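Local coordinates for archaeal flagellar ATP-binding protein FlaH (Methanocaldococcus jannaschii DSM 2661, PDB 4WIA) that probably binds ATP and magnesium as a component of the archaellum, the archaeal flagellum, whose assembly it may help to regulate, at residues Thr59-Gln64 / Ile124-Ile129; Leu91-Tyr96 / Arg116-Lys121; Leu29-Gly34 / Ile159-Asn164; Lys111-Arg116 / Met146-Arg151. All blocks are in the same frame, centred on the assembly; numbering follows the deposited sequence.

Interaction 1: Thr59-Gln64 / Ile124-Ile129; sequences TYVSTQ and IIFDSI. With SO4 (sulfate ion), chain F.
Thr59 pairs with Ile124 at the start of two parallel strands, and its carbonyl O takes the N-H of Ile125 at 2.8 Å. With CG anti to its backbone N (chi1 -164°), Tyr60 leans its ring over Ile125, whose CG2 methyl sits 4.0 Å from the ring centroid in a CH-pi contact. A tyrosine suits this place because its far end is polar: OH donates to OD2 of Asp127 at 2.9 Å, on the anti side of the carboxylate. The same OD2 is hydrogen-bonded to Ser41 OG, of the probable magnesium ligand; Tyr60 may thus help to position Asp127, which ends a hydrophobic strand as a Walker B aspartate does. On the opposite face, branched Val61 lies alongside Phe126, CG2 to CE1 3.8 Å. Ser62 OG accepts from Gln64 N, two residues on, in an ST turn, and also from Leu65 N. Thr63 OG1 accepts at 2.9 Å from Ser128 N, in the cis peptide bond after Asp127. Gln64, probably ATP-binding, donates through NE2 to sulfate O2 at 2.8 Å. Strand 59-62 lies between 90-94 and 124-127; helix 40-53 packs on the Tyr60 and Ile125 face, whereas Phe126 meets Phe149 of helix 142-153.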
loop_
_atom_site.group_PDB
_atom_site.type_symbol
_atom_site.label_atom_id
_atom_site.label_comp_id
_atom_site.label_asym_id
_atom_site.label_seq_id
_atom_site.Cartn_x
_atom_site.Cartn_y
_atom_site.Cartn_z
ATOM N N THR A 59 -2.669 13.028 13.191
ATOM C CA THR A 59 -2.139 13.826 14.243
ATOM C C THR A 59 -2.185 13.031 15.535
ATOM O O THR A 59 -3.246 12.487 15.903
ATOM C CB THR A 59 -2.973 15.100 14.461
ATOM O OG1 THR A 59 -2.832 15.937 13.316
ATOM C CG2 THR A 59 -2.481 15.907 15.703
ATOM N N TYR A 60 -1.061 12.985 16.251
ATOM C CA TYR A 60 -1.025 12.284 17.522
ATOM C C TYR A 60 -0.624 13.266 18.611
ATOM O O TYR A 60 0.502 13.721 18.612
ATOM C CB TYR A 60 -0.058 11.104 17.420
ATOM C CG TYR A 60 -0.181 10.045 18.516
ATOM C CD1 TYR A 60 0.007 10.358 19.836
ATOM C CD2 TYR A 60 -0.467 8.731 18.203
ATOM C CE1 TYR A 60 -0.107 9.430 20.843
ATOM C CE2 TYR A 60 -0.563 7.762 19.199
ATOM C CZ TYR A 60 -0.384 8.094 20.500
ATOM O OH TYR A 60 -0.472 7.171 21.532
ATOM N N VAL A 61 -1.528 13.538 19.558
ATOM C CA VAL A 61 -1.286 14.435 20.639
ATOM C C VAL A 61 -1.097 13.578 21.883
ATOM O O VAL A 61 -2.021 12.901 22.298
ATOM C CB VAL A 61 -2.483 15.378 20.859
ATOM C CG1 VAL A 61 -2.225 16.382 22.008
ATOM C CG2 VAL A 61 -2.829 16.120 19.588
ATOM N N SER A 62 0.088 13.648 22.478
ATOM C CA SER A 62 0.455 12.863 23.633
ATOM C C SER A 62 0.713 13.772 24.871
ATOM O O SER A 62 1.529 14.660 24.813
ATOM C CB SER A 62 1.764 12.108 23.355
ATOM O OG SER A 62 2.207 11.405 24.503
ATOM N N THR A 63 0.093 13.439 25.992
ATOM C CA THR A 63 0.425 14.010 27.268
ATOM C C THR A 63 1.537 13.283 27.986
ATOM O O THR A 63 1.785 13.569 29.138
ATOM C CB THR A 63 -0.811 13.961 28.183
ATOM O OG1 THR A 63 -1.334 12.625 28.257
ATOM C CG2 THR A 63 -1.888 14.849 27.614
ATOM N N GLN A 64 2.183 12.300 27.344
ATOM C CA GLN A 64 3.153 11.436 28.051
ATOM C C GLN A 64 4.553 11.344 27.431
ATOM O O GLN A 64 5.509 11.246 28.158
ATOM C CB GLN A 64 2.565 10.030 28.201
ATOM C CG GLN A 64 1.295 10.020 29.029
ATOM C CD GLN A 64 0.713 8.633 29.165
ATOM O OE1 GLN A 64 1.266 7.671 28.666
ATOM N NE2 GLN A 64 -0.453 8.539 29.780
ATOM N N ILE A 124 -7.244 12.198 14.211
ATOM C CA ILE A 124 -6.629 12.921 15.304
ATOM C C ILE A 124 -6.733 12.149 16.587
ATOM O O ILE A 124 -7.819 11.796 17.020
ATOM C CB ILE A 124 -7.296 14.308 15.484
ATOM C CG1 ILE A 124 -7.234 15.101 14.159
ATOM C CG2 ILE A 124 -6.614 15.089 16.583
ATOM C CD1 ILE A 124 -8.462 14.961 13.303
ATOM N N ILE A 125 -5.589 11.933 17.240
ATOM C CA ILE A 125 -5.550 11.100 18.433
ATOM C C ILE A 125 -5.180 11.962 19.659
ATOM O O ILE A 125 -4.156 12.614 19.599
ATOM C CB ILE A 125 -4.504 10.007 18.216
ATOM C CG1 ILE A 125 -4.953 9.088 17.075
ATOM C CG2 ILE A 125 -4.300 9.187 19.470
ATOM C CD1 ILE A 125 -3.982 8.020 16.615
ATOM N N PHE A 126 -5.939 11.862 20.771
ATOM C CA PHE A 126 -5.555 12.463 22.012
ATOM C C PHE A 126 -5.288 11.393 23.055
ATOM O O PHE A 126 -6.209 10.761 23.542
ATOM C CB PHE A 126 -6.636 13.419 22.545
ATOM C CG PHE A 126 -6.967 14.516 21.577
ATOM C CD1 PHE A 126 -6.184 15.619 21.509
ATOM C CD2 PHE A 126 -7.972 14.374 20.660
ATOM C CE1 PHE A 126 -6.416 16.633 20.597
ATOM C CE2 PHE A 126 -8.198 15.366 19.724
ATOM C CZ PHE A 126 -7.397 16.496 19.692
ATOM N N ASP A 127 -4.020 11.218 23.410
ATOM C CA ASP A 127 -3.646 10.235 24.390
ATOM C C ASP A 127 -2.829 10.967 25.455
ATOM O O ASP A 127 -1.606 11.000 25.334
ATOM C CB ASP A 127 -2.801 9.160 23.677
ATOM C CG ASP A 127 -2.297 8.084 24.619
ATOM O OD1 ASP A 127 -2.964 7.886 25.659
ATOM O OD2 ASP A 127 -1.260 7.432 24.311
ATOM N N SER A 128 -3.429 11.575 26.485
ATOM C CA SER A 128 -4.721 11.282 27.074
ATOM C C SER A 128 -5.627 12.516 27.050
ATOM O O SER A 128 -5.213 13.619 27.446
ATOM C CB SER A 128 -4.430 10.906 28.532
ATOM O OG SER A 128 -5.542 11.039 29.414
ATOM N N ILE A 129 -6.868 12.329 26.634
ATOM C CA ILE A 129 -7.836 13.386 26.734
ATOM C C ILE A 129 -8.246 13.550 28.203
ATOM O O ILE A 129 -8.475 14.672 28.650
ATOM C CB ILE A 129 -9.049 13.173 25.827
ATOM C CG1 ILE A 129 -9.754 14.486 25.540
ATOM C CG2 ILE A 129 -10.044 12.251 26.484
ATOM C CD1 ILE A 129 -8.926 15.530 24.825
HETATM S S SO4 F . -3.156 6.712 31.396
HETATM O O1 SO4 F . -4.024 5.567 31.715
HETATM O O2 SO4 F . -1.697 6.438 31.211
HETATM O O3 SO4 F . -3.320 7.520 32.634
HETATM O O4 SO4 F . -3.582 7.477 30.162
#

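Interaction 2: Leu91-Tyr96 / Arg116-Lys121; sequences LYIPVY and RAFYEK
Ala117 and Phe118 meet Leu91 and Ile93 mainly through apolar side chains, with no hydrogen bond between the segments. Ala117 comes first: its small CB is compatible with a close approach of the turn to the strand, and its carbonyl O lies 3.7 Å from CD2 of Leu91. That methyl reaches the helix because the leucine chain runs away from its own backbone N, CG being anti to it (chi1 170°). Phe118 carries most of the rest. Although its CB does not point straight at the strand, the flat ring is long enough to reach Ile93 obliquely, Phe118 CE1 standing 3.5 Å from Ile93 CG1. The isoleucine meets the ring with three carbons, for Ile93 CD1 lies 3.6 Å from the same CE1 and Ile93 CG2 is 3.9 Å from Phe118 CZ. Leu91 CD2 approaches the ring differently, at its edge and near its plane, 4.4 Å from Phe118 CD1. At the end of the segment Lys121 plays a double role suited to a partly exposed site: its bent aliphatic chain passes beside the strand, CE 4.0 Å from Leu91 CB, while NZ is carried on to the carbonyl O of Gly88. Strand 91-94 is the outermost of its sheet within the chain, next to strand 58-62, and the weakly bonded helix 116-119 covers this border just before the chain enters strand 123-127 on the far side of 58-62.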
loop_
_atom_site.group_PDB
_atom_site.type_symbol
_atom_site.label_atom_id
_atom_site.label_comp_id
_atom_site.label_asym_id
_atom_site.label_seq_id
_atom_site.Cartn_x
_atom_site.Cartn_y
_atom_site.Cartn_z
ATOM N N LEU A 91 1.847 14.132 12.271
ATOM C CA LEU A 91 2.126 15.306 13.030
ATOM C C LEU A 91 2.003 14.895 14.467
ATOM O O LEU A 91 0.926 14.501 14.951
ATOM C CB LEU A 91 1.075 16.389 12.715
ATOM C CG LEU A 91 1.015 17.635 13.554
ATOM C CD1 LEU A 91 2.324 18.435 13.414
ATOM C CD2 LEU A 91 -0.197 18.476 13.183
ATOM N N TYR A 92 3.128 14.960 15.165
ATOM C CA TYR A 92 3.223 14.511 16.537
ATOM C C TYR A 92 3.320 15.723 17.475
ATOM O O TYR A 92 4.173 16.552 17.310
ATOM C CB TYR A 92 4.459 13.598 16.726
ATOM C CG TYR A 92 4.500 13.022 18.105
ATOM C CD1 TYR A 92 3.661 11.998 18.451
ATOM C CD2 TYR A 92 5.274 13.589 19.104
ATOM C CE1 TYR A 92 3.645 11.489 19.740
ATOM C CE2 TYR A 92 5.275 13.088 20.414
ATOM C CZ TYR A 92 4.445 12.021 20.708
ATOM O OH TYR A 92 4.419 11.513 21.988
ATOM N N ILE A 93 2.442 15.787 18.482
ATOM C CA ILE A 93 2.322 16.950 19.347
ATOM C C ILE A 93 2.534 16.567 20.808
ATOM O O ILE A 93 1.602 16.073 21.482
ATOM C CB ILE A 93 0.928 17.534 19.230
ATOM C CG1 ILE A 93 0.607 17.829 17.755
ATOM C CG2 ILE A 93 0.814 18.819 20.104
ATOM C CD1 ILE A 93 1.438 18.941 17.144
ATOM N N PRO A 94 3.739 16.752 21.302
ATOM C CA PRO A 94 3.936 16.509 22.724
ATOM C C PRO A 94 3.386 17.669 23.580
ATOM O O PRO A 94 3.783 18.811 23.367
ATOM C CB PRO A 94 5.467 16.379 22.875
ATOM C CG PRO A 94 6.048 16.893 21.600
ATOM C CD PRO A 94 4.979 17.030 20.566
ATOM N N VAL A 95 2.535 17.351 24.566
ATOM C CA VAL A 95 2.069 18.352 25.511
ATOM C C VAL A 95 3.089 18.528 26.664
ATOM O O VAL A 95 2.943 17.936 27.752
ATOM C CB VAL A 95 0.688 17.965 26.038
ATOM C CG1 VAL A 95 0.139 19.084 26.939
ATOM C CG2 VAL A 95 -0.256 17.714 24.865
ATOM N N TYR A 96 4.129 19.315 26.417
ATOM C CA TYR A 96 5.295 19.410 27.361
ATOM C C TYR A 96 4.954 19.672 28.809
ATOM O O TYR A 96 5.552 19.076 29.705
ATOM C CB TYR A 96 6.302 20.465 26.896
ATOM C CG TYR A 96 6.859 20.151 25.528
ATOM C CD1 TYR A 96 7.689 19.045 25.346
ATOM C CD2 TYR A 96 6.502 20.918 24.395
ATOM C CE1 TYR A 96 8.177 18.707 24.090
ATOM C CE2 TYR A 96 6.989 20.593 23.131
ATOM C CZ TYR A 96 7.824 19.481 22.990
ATOM O OH TYR A 96 8.334 19.151 21.760
ATOM N N ARG A 116 -5.563 24.791 14.507
ATOM C CA ARG A 116 -6.010 24.347 13.185
ATOM C C ARG A 116 -5.232 23.188 12.681
ATOM O O ARG A 116 -5.777 22.312 12.005
ATOM C CB ARG A 116 -5.810 25.431 12.138
ATOM C CG ARG A 116 -6.496 26.747 12.401
ATOM C CD ARG A 116 -5.919 27.777 11.438
ATOM N NE ARG A 116 -6.856 28.782 11.000
ATOM C CZ ARG A 116 -6.521 29.840 10.248
ATOM N NH1 ARG A 116 -5.254 30.008 9.826
ATOM N NH2 ARG A 116 -7.461 30.742 9.926
ATOM N N ALA A 117 -3.939 23.237 12.953
ATOM C CA ALA A 117 -2.999 22.297 12.340
ATOM C C ALA A 117 -3.381 20.836 12.628
ATOM O O ALA A 117 -3.268 20.022 11.753
ATOM C CB ALA A 117 -1.580 22.567 12.789
ATOM N N PHE A 118 -3.915 20.570 13.824
ATOM C CA PHE A 118 -4.245 19.251 14.218
ATOM C C PHE A 118 -5.250 18.669 13.243
ATOM O O PHE A 118 -5.146 17.472 12.894
ATOM C CB PHE A 118 -4.872 19.167 15.630
ATOM C CG PHE A 118 -4.003 19.631 16.756
ATOM C CD1 PHE A 118 -2.657 19.903 16.589
ATOM C CD2 PHE A 118 -4.561 19.772 18.017
ATOM C CE1 PHE A 118 -1.890 20.329 17.659
ATOM C CE2 PHE A 118 -3.815 20.233 19.080
ATOM C CZ PHE A 118 -2.468 20.510 18.895
ATOM N N TYR A 119 -6.212 19.487 12.828
ATOM C CA TYR A 119 -7.433 19.015 12.150
ATOM C C TYR A 119 -7.305 19.030 10.640
ATOM O O TYR A 119 -8.198 18.571 9.924
ATOM C CB TYR A 119 -8.682 19.793 12.631
ATOM C CG TYR A 119 -8.762 19.737 14.106
ATOM C CD1 TYR A 119 -9.111 18.548 14.742
ATOM C CD2 TYR A 119 -8.349 20.822 14.899
ATOM C CE1 TYR A 119 -9.088 18.435 16.131
ATOM C CE2 TYR A 119 -8.334 20.722 16.273
ATOM C CZ TYR A 119 -8.678 19.497 16.874
ATOM O OH TYR A 119 -8.665 19.362 18.243
ATOM N N GLU A 120 -6.138 19.381 10.139
ATOM C CA GLU A 120 -5.893 19.158 8.711
ATOM C C GLU A 120 -5.666 17.672 8.415
ATOM O O GLU A 120 -5.768 17.274 7.294
ATOM C CB GLU A 120 -4.671 19.940 8.226
ATOM C CG GLU A 120 -4.657 21.436 8.568
ATOM C CD GLU A 120 -3.329 22.062 8.145
ATOM O OE1 GLU A 120 -3.347 23.015 7.361
ATOM O OE2 GLU A 120 -2.266 21.556 8.563
ATOM N N LYS A 121 -5.404 16.837 9.406
ATOM C CA LYS A 121 -5.156 15.418 9.133
ATOM C C LYS A 121 -6.425 14.619 9.175
ATOM O O LYS A 121 -7.464 15.151 9.602
ATOM C CB LYS A 121 -4.158 14.836 10.141
ATOM C CG LYS A 121 -2.874 15.611 10.292
ATOM C CD LYS A 121 -2.255 15.919 8.954
ATOM C CE LYS A 121 -0.812 16.335 9.139
ATOM N NZ LYS A 121 -0.278 16.896 7.869
#

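Interaction 3: Leu29-Gly34 / Ile159-Asn164; sequences LIIIEG and IICTVN. With SO4 (sulfate ion), chain F.
Ile30 and Ile160 both hold CG1 anti to the carbonyl carbon (chi1 -52° and -56°), which lays the two chains side by side, pointing the same way, with Ile30 CD1 4.0 Å from Ile160 CG1. Ile32 takes the same first torsion and slants across, Ile32 CD1 3.9 Å from Ile160 CG2. The opposite face is also largely apolar: Leu29 CD1 presses on Ile159 CG2 at 3.6 Å, and Ile31 CG2 meets Val163 CG2 at 3.8 Å. Beta-branched isoleucine and valine suit this place, since they favour extended backbone and fill a buried sheet densely. Five N-H···O bonds stitch the parallel strands, that from Ile32 N to Cys161 O being 2.8 Å long. Polarity gathers at the C-terminal end. Glu33 forms a salt bridge with Arg177, Thr162 OG1 bonds to OD1 of Asp127, and Asn164 ND2 donates to sulfate O3 at 2.9 Å. Gly34, bonded through N to Val163 O, fits the first glycine of a Walker A P-loop, whose Lys40 and Ser41 are probable ATP-binding residues. The pair sits mid-sheet between strands 123-127 and 182-191; helix 40-53 lies on the Ile32 and Thr162 face, and helix 142-153 packs on Leu29, Ile159 and Cys161.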
loop_
_atom_site.group_PDB
_atom_site.type_symbol
_atom_site.label_atom_id
_atom_site.label_comp_id
_atom_site.label_asym_id
_atom_site.label_seq_id
_atom_site.Cartn_x
_atom_site.Cartn_y
_atom_site.Cartn_z
ATOM N N LEU A 29 -15.912 8.849 16.546
ATOM C CA LEU A 29 -15.273 9.235 17.747
ATOM C C LEU A 29 -15.078 7.990 18.627
ATOM O O LEU A 29 -16.024 7.459 19.240
ATOM C CB LEU A 29 -16.104 10.254 18.505
ATOM C CG LEU A 29 -15.530 10.664 19.876
ATOM C CD1 LEU A 29 -14.208 11.388 19.767
ATOM C CD2 LEU A 29 -16.538 11.545 20.614
ATOM N N ILE A 30 -13.837 7.581 18.740
ATOM C CA ILE A 30 -13.492 6.403 19.435
ATOM C C ILE A 30 -12.955 6.793 20.790
ATOM O O ILE A 30 -12.036 7.587 20.903
ATOM C CB ILE A 30 -12.369 5.661 18.689
ATOM C CG1 ILE A 30 -12.761 5.462 17.222
ATOM C CG2 ILE A 30 -12.078 4.327 19.369
ATOM C CD1 ILE A 30 -11.834 4.563 16.427
ATOM N N ILE A 31 -13.537 6.246 21.821
ATOM C CA ILE A 31 -13.040 6.446 23.162
ATOM C C ILE A 31 -12.458 5.148 23.690
ATOM O O ILE A 31 -13.135 4.126 23.722
ATOM C CB ILE A 31 -14.191 6.906 24.108
ATOM C CG1 ILE A 31 -14.764 8.230 23.616
ATOM C CG2 ILE A 31 -13.679 7.048 25.542
ATOM C CD1 ILE A 31 -13.778 9.376 23.602
ATOM N N ILE A 32 -11.214 5.195 24.108
ATOM C CA ILE A 32 -10.565 4.060 24.713
ATOM C C ILE A 32 -10.361 4.292 26.177
ATOM O O ILE A 32 -9.567 5.120 26.557
ATOM C CB ILE A 32 -9.239 3.770 24.030
ATOM C CG1 ILE A 32 -9.474 3.611 22.503
ATOM C CG2 ILE A 32 -8.667 2.484 24.606
ATOM C CD1 ILE A 32 -8.185 3.524 21.690
ATOM N N GLU A 33 -11.128 3.599 26.997
ATOM C CA GLU A 33 -11.210 3.899 28.400
ATOM C C GLU A 33 -10.680 2.730 29.191
ATOM O O GLU A 33 -11.181 1.597 29.061
ATOM C CB GLU A 33 -12.681 4.174 28.802
ATOM C CG GLU A 33 -12.923 4.203 30.324
ATOM C CD GLU A 33 -14.334 4.541 30.762
ATOM O OE1 GLU A 33 -15.252 4.593 29.915
ATOM O OE2 GLU A 33 -14.517 4.791 31.989
ATOM N N GLY A 34 -9.733 2.991 30.085
ATOM C CA GLY A 34 -9.227 1.948 30.957
ATOM C C GLY A 34 -8.176 2.541 31.855
ATOM O O GLY A 34 -7.666 3.620 31.588
ATOM N N ILE A 159 -11.670 10.820 15.234
ATOM C CA ILE A 159 -11.003 11.209 16.458
ATOM C C ILE A 159 -10.926 10.069 17.453
ATOM O O ILE A 159 -11.873 9.340 17.644
ATOM C CB ILE A 159 -11.687 12.442 17.097
ATOM C CG1 ILE A 159 -11.449 13.637 16.204
ATOM C CG2 ILE A 159 -11.127 12.741 18.478
ATOM C CD1 ILE A 159 -12.188 14.882 16.611
ATOM N N ILE A 160 -9.783 9.944 18.114
ATOM C CA ILE A 160 -9.572 8.864 19.014
ATOM C C ILE A 160 -8.993 9.446 20.287
ATOM O O ILE A 160 -7.955 10.056 20.211
ATOM C CB ILE A 160 -8.537 7.840 18.392
ATOM C CG1 ILE A 160 -9.008 7.352 17.028
ATOM C CG2 ILE A 160 -8.353 6.666 19.317
ATOM C CD1 ILE A 160 -8.045 6.412 16.285
ATOM N N CYS A 161 -9.613 9.185 21.446
ATOM C CA CYS A 161 -9.076 9.611 22.727
ATOM C C CYS A 161 -8.912 8.458 23.690
ATOM O O CYS A 161 -9.708 7.524 23.720
ATOM C CB CYS A 161 -10.007 10.582 23.413
ATOM S SG CYS A 161 -10.564 12.021 22.479
ATOM N N THR A 162 -7.897 8.545 24.535
ATOM C CA THR A 162 -7.836 7.665 25.682
ATOM C C THR A 162 -8.323 8.393 26.950
ATOM O O THR A 162 -8.097 9.578 27.120
ATOM C CB THR A 162 -6.434 7.121 25.889
ATOM O OG1 THR A 162 -5.568 8.178 26.267
ATOM C CG2 THR A 162 -5.901 6.494 24.576
ATOM N N VAL A 163 -8.922 7.615 27.837
ATOM C CA VAL A 163 -9.458 8.093 29.061
ATOM C C VAL A 163 -9.022 7.163 30.186
ATOM O O VAL A 163 -9.244 5.945 30.103
ATOM C CB VAL A 163 -10.983 8.036 28.967
ATOM C CG1 VAL A 163 -11.628 8.275 30.340
ATOM C CG2 VAL A 163 -11.497 9.024 27.943
ATOM N N ASN A 164 -8.387 7.710 31.217
ATOM C CA ASN A 164 -8.125 6.964 32.435
ATOM C C ASN A 164 -9.206 7.317 33.430
ATOM O O ASN A 164 -9.275 8.445 33.880
ATOM C CB ASN A 164 -6.743 7.298 32.979
ATOM C CG ASN A 164 -6.435 6.591 34.305
ATOM O OD1 ASN A 164 -7.313 6.058 34.988
ATOM N ND2 ASN A 164 -5.163 6.591 34.672
HETATM S S SO4 F . -3.156 6.712 31.396
HETATM O O1 SO4 F . -4.024 5.567 31.715
HETATM O O2 SO4 F . -1.697 6.438 31.211
HETATM O O3 SO4 F . -3.320 7.520 32.634
HETATM O O4 SO4 F . -3.582 7.477 30.162
#

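Interaction 4: Lys111-Arg116 / Met146-Arg151; sequences KVMETR and MAFFKR
Met113 and Phe148 form the dense heart of this contact, their side chains sliding past each other in opposite directions. Phe148 has CG anti to its backbone N (chi1 166°), which sends the ring out toward helix 111-114. There one ring face receives the CA of Met113, 4.0 Å from the centroid, in a CH-pi contact. The ring's CE1 comes within 3.4 Å of Met113 O. Met113 is present as selenomethionine, and its flexible chain bends at chi3 (36°) to bring CE within 3.8 Å of Phe148 CB, the selenium lying obliquely to the ring at 5.2 Å from its centroid. Beside this core Val112 CG1 only brushes CE1 of Phe149 at 4.2 Å. The contact thins toward solvent at Arg151, whose guanidinium is laid over its own helix's Phe148 CA and whose NH1 lies 4.1 Å from Met113 CE. At the end of helix 111-114, Thr115 OG1 and N both donate to Lys111 O, from opposite faces of its carbonyl plane. Tyr119 of the next helix meets Phe148 edge-to-face. A Met-aromatic contact of this kind joins two helices, 108-114 and 142-153, on one face of the P-loop NTPase sheet, away from the nucleotide site.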
loop_
_atom_site.group_PDB
_atom_site.type_symbol
_atom_site.label_atom_id
_atom_site.label_comp_id
_atom_site.label_asym_id
_atom_site.label_seq_id
_atom_site.Cartn_x
_atom_site.Cartn_y
_atom_site.Cartn_z
ATOM N N LYS A 111 -6.619 25.221 23.752
ATOM C CA LYS A 111 -5.569 24.856 22.765
ATOM C C LYS A 111 -5.993 23.715 21.833
ATOM O O LYS A 111 -5.799 23.758 20.614
ATOM C CB LYS A 111 -4.277 24.433 23.476
ATOM C CG LYS A 111 -3.422 25.582 23.992
ATOM C CD LYS A 111 -2.121 25.788 23.182
ATOM C CE LYS A 111 -1.089 26.694 23.846
ATOM N NZ LYS A 111 -1.178 28.161 23.562
ATOM N N VAL A 112 -6.556 22.683 22.432
ATOM C CA VAL A 112 -7.075 21.566 21.678
ATOM C C VAL A 112 -8.112 22.008 20.642
ATOM O O VAL A 112 -8.117 21.514 19.515
ATOM C CB VAL A 112 -7.710 20.521 22.643
ATOM C CG1 VAL A 112 -8.667 19.576 21.914
ATOM C CG2 VAL A 112 -6.610 19.766 23.355
HETATM N N MSE A 113 -9.017 22.902 21.041
HETATM C CA MSE A 113 -10.125 23.267 20.155
HETATM C C MSE A 113 -9.680 24.237 19.089
HETATM O O MSE A 113 -10.298 24.325 18.038
HETATM C CB MSE A 113 -11.338 23.764 20.905
HETATM C CG MSE A 113 -11.786 22.730 21.925
HETATM SE SE MSE A 113 -13.332 23.289 23.005
HETATM C CE MSE A 113 -14.260 24.279 21.559
ATOM N N GLU A 114 -8.600 24.955 19.344
ATOM C CA GLU A 114 -8.217 26.101 18.514
ATOM C C GLU A 114 -7.039 25.878 17.583
ATOM O O GLU A 114 -6.809 26.657 16.677
ATOM C CB GLU A 114 -7.874 27.265 19.403
ATOM C CG GLU A 114 -9.031 27.835 20.165
ATOM C CD GLU A 114 -8.642 29.077 20.945
ATOM O OE1 GLU A 114 -7.437 29.339 21.177
ATOM O OE2 GLU A 114 -9.553 29.751 21.389
ATOM N N THR A 115 -6.278 24.830 17.780
ATOM C CA THR A 115 -5.139 24.664 16.910
ATOM C C THR A 115 -5.519 23.995 15.567
ATOM O O THR A 115 -5.718 22.771 15.496
ATOM C CB THR A 115 -4.028 23.878 17.614
ATOM O OG1 THR A 115 -3.883 24.364 18.933
ATOM C CG2 THR A 115 -2.712 24.028 16.886
ATOM N N ARG A 116 -5.563 24.791 14.507
ATOM C CA ARG A 116 -6.010 24.347 13.185
ATOM C C ARG A 116 -5.232 23.188 12.681
ATOM O O ARG A 116 -5.777 22.312 12.005
ATOM C CB ARG A 116 -5.810 25.431 12.138
ATOM C CG ARG A 116 -6.496 26.747 12.401
ATOM C CD ARG A 116 -5.919 27.777 11.438
ATOM N NE ARG A 116 -6.856 28.782 11.000
ATOM C CZ ARG A 116 -6.521 29.840 10.248
ATOM N NH1 ARG A 116 -5.254 30.008 9.826
ATOM N NH2 ARG A 116 -7.461 30.742 9.926
HETATM N N MSE A 146 -17.015 17.907 23.669
HETATM C CA MSE A 146 -17.696 16.843 22.901
HETATM C C MSE A 146 -18.361 17.434 21.690
HETATM O O MSE A 146 -18.287 16.900 20.607
HETATM C CB MSE A 146 -18.708 16.031 23.730
HETATM C CG MSE A 146 -18.073 15.190 24.847
HETATM SE SE MSE A 146 -16.633 13.942 24.358
HETATM C CE MSE A 146 -16.748 14.278 22.421
ATOM N N ALA A 147 -19.028 18.550 21.874
ATOM C CA ALA A 147 -19.717 19.224 20.766
ATOM C C ALA A 147 -18.727 19.622 19.689
ATOM O O ALA A 147 -19.025 19.525 18.510
ATOM C CB ALA A 147 -20.479 20.448 21.285
ATOM N N PHE A 148 -17.551 20.069 20.106
ATOM C CA PHE A 148 -16.525 20.433 19.170
ATOM C C PHE A 148 -16.023 19.222 18.379
ATOM O O PHE A 148 -15.875 19.265 17.151
ATOM C CB PHE A 148 -15.360 21.080 19.923
ATOM C CG PHE A 148 -14.119 21.181 19.083
ATOM C CD1 PHE A 148 -14.012 22.174 18.122
ATOM C CD2 PHE A 148 -13.144 20.204 19.151
ATOM C CE1 PHE A 148 -12.920 22.258 17.310
ATOM C CE2 PHE A 148 -12.019 20.279 18.337
ATOM C CZ PHE A 148 -11.904 21.316 17.408
ATOM N N PHE A 149 -15.704 18.147 19.092
ATOM C CA PHE A 149 -15.314 16.863 18.413
ATOM C C PHE A 149 -16.379 16.372 17.421
ATOM O O PHE A 149 -16.043 15.936 16.316
ATOM C CB PHE A 149 -15.016 15.750 19.422
ATOM C CG PHE A 149 -13.701 15.890 20.142
ATOM C CD1 PHE A 149 -12.715 16.745 19.710
ATOM C CD2 PHE A 149 -13.485 15.155 21.287
ATOM C CE1 PHE A 149 -11.546 16.866 20.395
ATOM C CE2 PHE A 149 -12.296 15.246 21.971
ATOM C CZ PHE A 149 -11.316 16.088 21.516
ATOM N N LYS A 150 -17.639 16.452 17.820
ATOM C CA LYS A 150 -18.754 16.106 16.912
ATOM C C LYS A 150 -18.792 16.930 15.610
ATOM O O LYS A 150 -19.143 16.435 14.553
ATOM C CB LYS A 150 -20.110 16.212 17.648
ATOM C CG LYS A 150 -20.341 15.052 18.602
ATOM C CD LYS A 150 -20.061 13.681 17.990
ATOM C CE LYS A 150 -20.266 12.654 19.106
ATOM N NZ LYS A 150 -20.782 11.334 18.739
ATOM N N ARG A 151 -18.412 18.182 15.733
ATOM C CA ARG A 151 -18.311 19.120 14.643
ATOM C C ARG A 151 -17.177 18.684 13.713
ATOM O O ARG A 151 -17.346 18.616 12.500
ATOM C CB ARG A 151 -18.040 20.508 15.282
ATOM C CG ARG A 151 -18.915 21.647 14.862
ATOM C CD ARG A 151 -19.383 22.500 16.075
ATOM N NE ARG A 151 -18.280 23.173 16.799
ATOM C CZ ARG A 151 -18.270 23.519 18.097
ATOM N NH1 ARG A 151 -17.177 24.090 18.615
ATOM N NH2 ARG A 151 -19.327 23.290 18.888
#

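Overall arrangement
Interactions 1 and 3 are core contacts, each a pair of parallel strands of one sheet whose adjoining members, 123-127 and 158-163, bond to each other. Interaction 2 is a surface contact of a helix with the edge strand; interaction 4, helix on helix, is mostly buried although farther from the chain's centre, with Arg151 exposed. Backbone hydrogen bonds dominate the first and third, which also bring polar side chains to the C-terminal strand ends, where both meet the same sulfate. Interactions 2 and 4 rest on apolar and aromatic packing, and Tyr119 OH reaches Val112 O between them. Phe149 of interaction 4 packs on Phe126 of interaction 1 and on Ile159 of interaction 3, tying helix 142-153 to the sheet.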